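PDB 1XP4: D-alanyl-D-alanine carboxypeptidase from Streptococcus pneumoniae R6, which probably trims the terminal D-alanine from peptidoglycan precursor peptides, acting as a serine-type D-Ala-D-Ala carboxypeptidase of the S11 family. Local coordinates for residues T43-V48 with A99-S104; S104-A109 with N143-N148; L50-L55 with Y184-E189. All blocks are in the same frame, centred on the assembly; numbering follows the deposited sequence.

Interaction 1: residues T43-V48 with A99-S104; sequences TKLITV and ATLVSS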
loop_
_atom_site.group_PDB
_atom_site.type_symbol
_atom_site.label_atom_id
_atom_site.label_comp_id
_atom_site.label_asym_id
_atom_site.label_seq_id
_atom_site.Cartn_x
_atom_site.Cartn_y
_atom_site.Cartn_z
ATOM N N THR A 43 10.987 2.040 2.898
ATOM C CA THR A 43 11.027 1.105 4.013
ATOM C C THR A 43 10.048 1.475 5.128
ATOM O O THR A 43 9.425 0.607 5.748
ATOM C CB THR A 43 12.460 1.046 4.611
ATOM O OG1 THR A 43 13.370 0.514 3.635
ATOM C CG2 THR A 43 12.490 0.177 5.861
ATOM N N LYS A 44 9.917 2.770 5.378
ATOM C CA LYS A 44 9.041 3.263 6.428
ATOM C C LYS A 44 7.576 2.819 6.327
ATOM O O LYS A 44 6.797 3.039 7.252
ATOM C CB LYS A 44 9.136 4.786 6.483
ATOM C CG LYS A 44 10.540 5.291 6.797
ATOM C CD LYS A 44 10.582 6.808 6.897
ATOM C CE LYS A 44 11.938 7.317 7.388
ATOM N NZ LYS A 44 13.026 7.134 6.388
ATOM N N LEU A 45 7.193 2.195 5.218
ATOM C CA LEU A 45 5.823 1.738 5.081
ATOM C C LEU A 45 5.649 0.491 5.927
ATOM O O LEU A 45 4.649 0.328 6.640
ATOM C CB LEU A 45 5.497 1.419 3.625
ATOM C CG LEU A 45 5.491 2.599 2.651
ATOM C CD1 LEU A 45 5.085 2.102 1.272
ATOM C CD2 LEU A 45 4.530 3.683 3.144
ATOM N N ILE A 46 6.626 -0.403 5.848
ATOM C CA ILE A 46 6.545 -1.616 6.635
ATOM C C ILE A 46 6.537 -1.166 8.092
ATOM O O ILE A 46 5.750 -1.654 8.900
ATOM C CB ILE A 46 7.750 -2.532 6.375
ATOM C CG1 ILE A 46 7.988 -2.672 4.867
ATOM C CG2 ILE A 46 7.482 -3.904 6.977
ATOM C CD1 ILE A 46 9.303 -3.337 4.510
ATOM N N THR A 47 7.400 -0.205 8.411
ATOM C CA THR A 47 7.507 0.340 9.767
ATOM C C THR A 47 6.169 0.851 10.276
ATOM O O THR A 47 5.697 0.466 11.348
ATOM C CB THR A 47 8.508 1.513 9.819
ATOM O OG1 THR A 47 9.827 1.036 9.512
ATOM C CG2 THR A 47 8.506 2.153 11.197
ATOM N N VAL A 48 5.568 1.726 9.485
ATOM C CA VAL A 48 4.290 2.334 9.809
ATOM C C VAL A 48 3.154 1.318 9.974
ATOM O O VAL A 48 2.183 1.581 10.693
ATOM C CB VAL A 48 3.944 3.393 8.725
ATOM C CG1 VAL A 48 2.454 3.614 8.642
ATOM C CG2 VAL A 48 4.651 4.706 9.054
ATOM N N ALA A 99 5.607 13.025 11.104
ATOM C CA ALA A 99 6.979 13.356 10.724
ATOM C C ALA A 99 7.594 12.264 9.838
ATOM O O ALA A 99 8.327 12.559 8.890
ATOM C CB ALA A 99 7.825 13.565 11.965
ATOM N N THR A 100 7.284 11.006 10.144
ATOM C CA THR A 100 7.803 9.878 9.379
ATOM C C THR A 100 7.274 9.826 7.945
ATOM O O THR A 100 8.046 9.802 6.987
ATOM C CB THR A 100 7.466 8.524 10.066
ATOM O OG1 THR A 100 8.199 8.407 11.289
ATOM C CG2 THR A 100 7.833 7.357 9.177
ATOM N N LEU A 101 5.956 9.811 7.798
ATOM C CA LEU A 101 5.348 9.712 6.480
ATOM C C LEU A 101 5.421 10.959 5.611
ATOM O O LEU A 101 5.554 10.861 4.394
ATOM C CB LEU A 101 3.892 9.277 6.626
ATOM C CG LEU A 101 3.692 7.862 7.171
ATOM C CD1 LEU A 101 2.233 7.628 7.508
ATOM C CD2 LEU A 101 4.171 6.862 6.139
ATOM N N VAL A 102 5.342 12.130 6.228
ATOM C CA VAL A 102 5.375 13.375 5.475
ATOM C C VAL A 102 6.771 13.906 5.153
ATOM O O VAL A 102 7.023 14.368 4.038
ATOM C CB VAL A 102 4.597 14.474 6.222
ATOM C CG1 VAL A 102 4.655 15.775 5.438
ATOM C CG2 VAL A 102 3.156 14.030 6.436
ATOM N N SER A 103 7.677 13.836 6.123
ATOM C CA SER A 103 9.028 14.344 5.930
ATOM C C SER A 103 10.113 13.266 5.884
ATOM O O SER A 103 11.295 13.565 5.701
ATOM C CB SER A 103 9.345 15.336 7.039
ATOM O OG SER A 103 8.290 16.269 7.159
ATOM N N SER A 104 9.711 12.015 6.059
ATOM C CA SER A 104 10.655 10.911 6.033
ATOM C C SER A 104 11.716 11.054 7.129
ATOM O O SER A 104 12.850 10.586 6.979
ATOM C CB SER A 104 11.325 10.831 4.655
ATOM O OG SER A 104 12.022 9.601 4.489
#

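Interaction 2: residues S104-A109 with N143-N148; sequences SANSAA and NTTGLN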
loop_
_atom_site.group_PDB
_atom_site.type_symbol
_atom_site.label_atom_id
_atom_site.label_comp_id
_atom_site.label_asym_id
_atom_site.label_seq_id
_atom_site.Cartn_x
_atom_site.Cartn_y
_atom_site.Cartn_z
ATOM N N SER A 104 9.711 12.015 6.059
ATOM C CA SER A 104 10.655 10.911 6.033
ATOM C C SER A 104 11.716 11.054 7.129
ATOM O O SER A 104 12.850 10.586 6.979
ATOM C CB SER A 104 11.325 10.831 4.655
ATOM O OG SER A 104 12.022 9.601 4.489
ATOM N N ALA A 105 11.348 11.698 8.232
ATOM C CA ALA A 105 12.268 11.872 9.359
ATOM C C ALA A 105 12.672 10.502 9.912
ATOM O O ALA A 105 11.822 9.744 10.394
ATOM C CB ALA A 105 11.599 12.691 10.450
ATOM N N ASN A 106 13.964 10.189 9.856
ATOM C CA ASN A 106 14.445 8.894 10.342
ATOM C C ASN A 106 14.371 8.735 11.862
ATOM O O ASN A 106 14.089 7.644 12.361
ATOM C CB ASN A 106 15.876 8.641 9.856
ATOM C CG ASN A 106 15.968 8.548 8.340
ATOM O OD1 ASN A 106 15.313 7.707 7.722
ATOM N ND2 ASN A 106 16.780 9.412 7.735
ATOM N N SER A 107 14.625 9.810 12.600
ATOM C CA SER A 107 14.547 9.727 14.049
ATOM C C SER A 107 13.110 9.512 14.482
ATOM O O SER A 107 12.852 8.989 15.562
ATOM C CB SER A 107 15.119 10.979 14.688
ATOM O OG SER A 107 16.532 10.947 14.586
ATOM N N ALA A 108 12.170 9.910 13.634
ATOM C CA ALA A 108 10.760 9.688 13.927
ATOM C C ALA A 108 10.525 8.170 13.837
ATOM O O ALA A 108 9.927 7.564 14.727
ATOM C CB ALA A 108 9.890 10.411 12.908
ATOM N N ALA A 109 11.018 7.563 12.760
ATOM C CA ALA A 109 10.870 6.127 12.552
ATOM C C ALA A 109 11.513 5.334 13.683
ATOM O O ALA A 109 10.858 4.507 14.323
ATOM C CB ALA A 109 11.494 5.715 11.217
ATOM N N ASN A 143 17.219 -2.425 8.956
ATOM C CA ASN A 143 16.814 -1.268 9.746
ATOM C C ASN A 143 15.402 -0.815 9.432
ATOM O O ASN A 143 14.793 -1.266 8.464
ATOM C CB ASN A 143 17.797 -0.093 9.601
ATOM C CG ASN A 143 18.144 0.229 8.161
ATOM O OD1 ASN A 143 17.284 0.584 7.359
ATOM N ND2 ASN A 143 19.423 0.117 7.832
ATOM N N THR A 144 14.890 0.080 10.264
ATOM C CA THR A 144 13.534 0.577 10.121
ATOM C C THR A 144 13.405 1.845 9.314
ATOM O O THR A 144 12.297 2.296 9.063
ATOM C CB THR A 144 12.930 0.883 11.484
ATOM O OG1 THR A 144 13.624 1.995 12.064
ATOM C CG2 THR A 144 13.070 -0.307 12.397
ATOM N N THR A 145 14.523 2.425 8.905
ATOM C CA THR A 145 14.479 3.684 8.171
ATOM C C THR A 145 14.651 3.600 6.667
ATOM O O THR A 145 13.907 4.225 5.919
ATOM C CB THR A 145 15.530 4.661 8.720
ATOM O OG1 THR A 145 16.831 4.089 8.563
ATOM C CG2 THR A 145 15.294 4.919 10.197
ATOM N N GLY A 146 15.632 2.831 6.217
ATOM C CA GLY A 146 15.864 2.726 4.791
ATOM C C GLY A 146 17.220 3.321 4.477
ATOM O O GLY A 146 17.694 3.250 3.344
ATOM N N LEU A 147 17.843 3.923 5.483
ATOM C CA LEU A 147 19.170 4.503 5.316
ATOM C C LEU A 147 20.165 3.359 5.091
ATOM O O LEU A 147 19.834 2.177 5.245
ATOM C CB LEU A 147 19.606 5.243 6.582
ATOM C CG LEU A 147 18.815 6.395 7.182
ATOM C CD1 LEU A 147 19.069 6.425 8.687
ATOM C CD2 LEU A 147 19.227 7.693 6.539
ATOM N N ASN A 148 21.390 3.723 4.736
ATOM C CA ASN A 148 22.435 2.741 4.552
ATOM C C ASN A 148 23.077 2.627 5.933
ATOM O O ASN A 148 23.097 3.601 6.688
ATOM C CB ASN A 148 23.432 3.246 3.517
ATOM C CG ASN A 148 24.525 2.248 3.230
ATOM O OD1 ASN A 148 25.519 2.183 3.951
ATOM N ND2 ASN A 148 24.344 1.452 2.180
#

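Interaction 3: residues L50-L55 with Y184-E189; sequences LVYEAL and YPQVLE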
loop_
_atom_site.group_PDB
_atom_site.type_symbol
_atom_site.label_atom_id
_atom_site.label_comp_id
_atom_site.label_asym_id
_atom_site.label_seq_id
_atom_site.Cartn_x
_atom_site.Cartn_y
_atom_site.Cartn_z
ATOM N N LEU A 50 3.441 -1.647 11.400
ATOM C CA LEU A 50 3.512 -2.211 12.735
ATOM C C LEU A 50 3.005 -1.202 13.768
ATOM O O LEU A 50 2.482 -1.579 14.822
ATOM C CB LEU A 50 4.947 -2.650 13.040
ATOM C CG LEU A 50 5.493 -3.746 12.108
ATOM C CD1 LEU A 50 6.924 -4.082 12.482
ATOM C CD2 LEU A 50 4.620 -4.994 12.203
ATOM N N VAL A 51 3.140 0.080 13.443
ATOM C CA VAL A 51 2.698 1.158 14.322
ATOM C C VAL A 51 1.178 1.215 14.404
ATOM O O VAL A 51 0.612 1.390 15.488
ATOM C CB VAL A 51 3.204 2.522 13.831
ATOM C CG1 VAL A 51 2.743 3.606 14.778
ATOM C CG2 VAL A 51 4.721 2.516 13.732
ATOM N N TYR A 52 0.514 1.084 13.258
ATOM C CA TYR A 52 -0.945 1.093 13.240
ATOM C C TYR A 52 -1.442 -0.180 13.917
ATOM O O TYR A 52 -2.482 -0.180 14.580
ATOM C CB TYR A 52 -1.477 1.170 11.803
ATOM C CG TYR A 52 -1.536 2.577 11.246
ATOM C CD1 TYR A 52 -2.493 3.484 11.694
ATOM C CD2 TYR A 52 -0.618 3.014 10.294
ATOM C CE1 TYR A 52 -2.535 4.798 11.205
ATOM C CE2 TYR A 52 -0.649 4.320 9.803
ATOM C CZ TYR A 52 -1.609 5.203 10.263
ATOM O OH TYR A 52 -1.643 6.491 9.788
ATOM N N GLU A 53 -0.687 -1.261 13.757
ATOM C CA GLU A 53 -1.055 -2.528 14.368
ATOM C C GLU A 53 -0.953 -2.438 15.889
ATOM O O GLU A 53 -1.642 -3.156 16.607
ATOM C CB GLU A 53 -0.156 -3.648 13.856
ATOM C CG GLU A 53 -0.629 -5.021 14.273
ATOM C CD GLU A 53 0.116 -6.132 13.562
ATOM O OE1 GLU A 53 1.321 -6.312 13.841
ATOM O OE2 GLU A 53 -0.504 -6.817 12.717
ATOM N N ALA A 54 -0.083 -1.558 16.379
ATOM C CA ALA A 54 0.076 -1.372 17.817
ATOM C C ALA A 54 -1.002 -0.402 18.297
ATOM O O ALA A 54 -1.455 -0.473 19.438
ATOM C CB ALA A 54 1.457 -0.833 18.131
ATOM N N LEU A 55 -1.405 0.519 17.426
ATOM C CA LEU A 55 -2.467 1.450 17.785
ATOM C C LEU A 55 -3.747 0.633 17.890
ATOM O O LEU A 55 -4.514 0.774 18.842
ATOM C CB LEU A 55 -2.638 2.522 16.715
ATOM C CG LEU A 55 -1.599 3.636 16.691
ATOM C CD1 LEU A 55 -1.789 4.468 15.443
ATOM C CD2 LEU A 55 -1.731 4.482 17.947
ATOM N N TYR A 184 -5.368 -0.242 6.850
ATOM C CA TYR A 184 -5.352 1.029 7.568
ATOM C C TYR A 184 -5.528 2.198 6.600
ATOM O O TYR A 184 -4.597 2.960 6.336
ATOM C CB TYR A 184 -4.041 1.177 8.351
ATOM C CG TYR A 184 -3.823 0.066 9.356
ATOM C CD1 TYR A 184 -4.586 -0.006 10.525
ATOM C CD2 TYR A 184 -2.887 -0.944 9.115
ATOM C CE1 TYR A 184 -4.426 -1.059 11.425
ATOM C CE2 TYR A 184 -2.719 -1.998 10.007
ATOM C CZ TYR A 184 -3.495 -2.051 11.157
ATOM O OH TYR A 184 -3.357 -3.112 12.021
ATOM N N PRO A 185 -6.738 2.350 6.055
ATOM C CA PRO A 185 -7.040 3.430 5.112
ATOM C C PRO A 185 -6.706 4.798 5.700
ATOM O O PRO A 185 -6.506 5.756 4.954
ATOM C CB PRO A 185 -8.539 3.275 4.881
ATOM C CG PRO A 185 -8.767 1.828 5.100
ATOM C CD PRO A 185 -7.934 1.536 6.310
ATOM N N GLN A 186 -6.661 4.875 7.033
ATOM C CA GLN A 186 -6.366 6.122 7.745
ATOM C C GLN A 186 -5.039 6.734 7.321
ATOM O O GLN A 186 -4.912 7.951 7.221
ATOM C CB GLN A 186 -6.298 5.890 9.258
ATOM C CG GLN A 186 -7.331 4.940 9.807
ATOM C CD GLN A 186 -6.783 3.545 10.019
ATOM O OE1 GLN A 186 -7.250 2.585 9.409
ATOM N NE2 GLN A 186 -5.795 3.424 10.896
ATOM N N VAL A 187 -4.048 5.876 7.095
ATOM C CA VAL A 187 -2.719 6.316 6.710
ATOM C C VAL A 187 -2.763 7.328 5.577
ATOM O O VAL A 187 -1.904 8.198 5.477
ATOM C CB VAL A 187 -1.839 5.114 6.306
ATOM C CG1 VAL A 187 -2.278 4.546 4.956
ATOM C CG2 VAL A 187 -0.389 5.534 6.295
ATOM N N LEU A 188 -3.774 7.221 4.726
ATOM C CA LEU A 188 -3.902 8.151 3.623
ATOM C C LEU A 188 -4.196 9.566 4.114
ATOM O O LEU A 188 -3.828 10.534 3.463
ATOM C CB LEU A 188 -4.990 7.685 2.653
ATOM C CG LEU A 188 -4.662 6.434 1.821
ATOM C CD1 LEU A 188 -5.840 6.116 0.906
ATOM C CD2 LEU A 188 -3.391 6.656 0.995
ATOM N N GLU A 189 -4.856 9.695 5.260
ATOM C CA GLU A 189 -5.148 11.024 5.794
ATOM C C GLU A 189 -3.859 11.731 6.201
ATOM O O GLU A 189 -3.860 12.916 6.499
ATOM C CB GLU A 189 -6.095 10.939 6.995
ATOM C CG GLU A 189 -7.504 10.500 6.635
ATOM C CD GLU A 189 -8.099 11.319 5.498
ATOM O OE1 GLU A 189 -8.331 12.536 5.680
ATOM O OE2 GLU A 189 -8.330 10.741 4.413
#

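Interaction 1: residues T43-V48 with A99-S104
Lys44 runs obliquely across Thr100, joining two helices whose local axes pass 10.6 Å apart and nearly antiparallel, at 152°. The threonine methyl meets the aliphatic middle of the lysine, Thr100 CG2 lying 3.6 Å from Lys44 CD, while OG1 turns back to the carbonyl of Leu96. Threonine suits the place because one branch packs and the other is satisfied within its own helix. The lysine chain stays extended as far as CE and then bends at chi4 (70°), which carries the amine to Ser104. There Lys44 NZ and Ser104 OG form a weak hydrogen bond of 3.3 Å. The arrangement fits the active site of penicillin-binding proteins: the predicted catalytic Lys44 shares the SxxK motif with the predicted nucleophile Ser41, and Ser104, also predicted catalytic, opens the SxN motif just beyond helix 93-103, where its positive phi turns the chain. Stronger partners of NZ include Asn106 OD1, and the Ser104 hydroxyl is hydrogen-bonded to that of Ser41. One turn along helix 44-57, Val48 and Leu101 meet end on, Val48 CG2 standing 3.7 Å from Leu101 CD2. From the residue after Lys44, Leu45 CD2 approaches the same leucine methyl more loosely, at 4.4 Å.

Interaction 2: residues S104-A109 with N143-N148
Asn106 lays its amide against Thr145 and Leu147, near neighbours in the loop, and this is the tight part of the contact. Its side chain lies square across that of Thr145, with Asn106 CB 3.8 Å from Thr145 CG2, and Leu147 points back at the asparagine, its branched end against the amide, Leu147 CD1 lying 3.8 Å from Asn106 CG. The amide is turned with OD1 on the side of Thr145 CB and ND2 beside Leu147 CD2. All of this is van der Waals packing. The polar work of the asparagine is done toward Lys44, whose NZ donates to Asn106 OD1 and also to the carbonyl of Thr145, so the lysine ties both segments together. Asn106 is the third residue of the SxN motif that Ser104 begins, and Lys44 is the predicted proton acceptor.

The loop brings its own scaffold. Asn143 OD1 accepts from Gly146 N at 3.0 Å, an Asx motif, and Thr145 OG1 takes the N-H of Leu147 at 3.2 Å in a nearly straight bond (168°), an ST turn. That bond depends on chi1 of Thr145 (61°), which places OG1 between the backbone N and the carbonyl carbon. Glycine fits position 146 because a side chain there would run into the carbonyl oxygen of Thr145.

Away from the asparagine the packing is looser: Ala109, small enough to let the loop lie close to the helix, has its CB 4.0 Å from Thr145 CG2 and 4.1 Å from Thr144 O. On the solvent side stands Leu147, the one touching residue that is partly exposed, though Ala81 and Leu152 lie against it. The loop thus lies along the first turn of helix 106-117, with Thr145 also touching Ile110, while Thr144 reaches Phe123 and Met127 of helix 120-133, and Ala108 packs on helix 93-103.

Interaction 3: residues L50-L55 with Y184-E189
Tyr52 and Tyr184 mark the closest backbone approach, 7.2 Å between their CA atoms, where helix 44-57 passes the turn that leads from helix 170-183 into helix 188-191. The two side chains run antiparallel alongside each other. Their rings are near parallel, with planes at 20°, but so displaced that they barely overlap, the centroids being 5.3 Å apart. What covers the Tyr184 ring is instead the Tyr52 methylene: CB sits over its centre, 3.4 Å from the centroid, in a CH-pi contact, and Tyr184 CB in turn lies over one face of Tyr52, toward the rim. Tyrosine suits both places because its hydroxyl is used as well as its ring: Tyr184 OH hydrogen-bonds to Glu56 OE1 and ends against Glu53 CA and CB, and Tyr52 OH lies against Val187 CA. Val187 stands square to Tyr52, with its CG2 methyl 3.7 Å from Tyr52 CE2. At the exposed margin Gln186, bent at chi2 (99°), brings NE2 within 3.4 Å of Tyr52 CD1, its amide turned almost perpendicular to the ring. The union of the two segments therefore rests on dispersion and CH-pi packing, whereas the polar ends of Tyr184 and Glu53 are engaged by Glu56 of the same helix 44-57 and, in a salt bridge, by Lys130 of helix 120-133.

From the N terminus, helix 44-57 opens two of the contacts. Its first turn meets 99-104 in interaction 1, closing a loop of 50 residues. Interaction 2 follows in series, sharing Ser104 and bringing 143-148 back onto helix 106-117. Interaction 3 starts at 50-55, within the loop of interaction 1, and ends at 184-189, so it crosses interaction 1 and spans interaction 2 entirely. Interactions 1 and 2 touch through Thr47 with Thr144 and, at the predicted catalytic centre, through Lys44 with Asn106; interactions 1 and 3 join where Leu101 packs on Val187. Helix 44-57 thus ties the end of helix 93-103 and the loop 143-148 to the turn after helix 170-183.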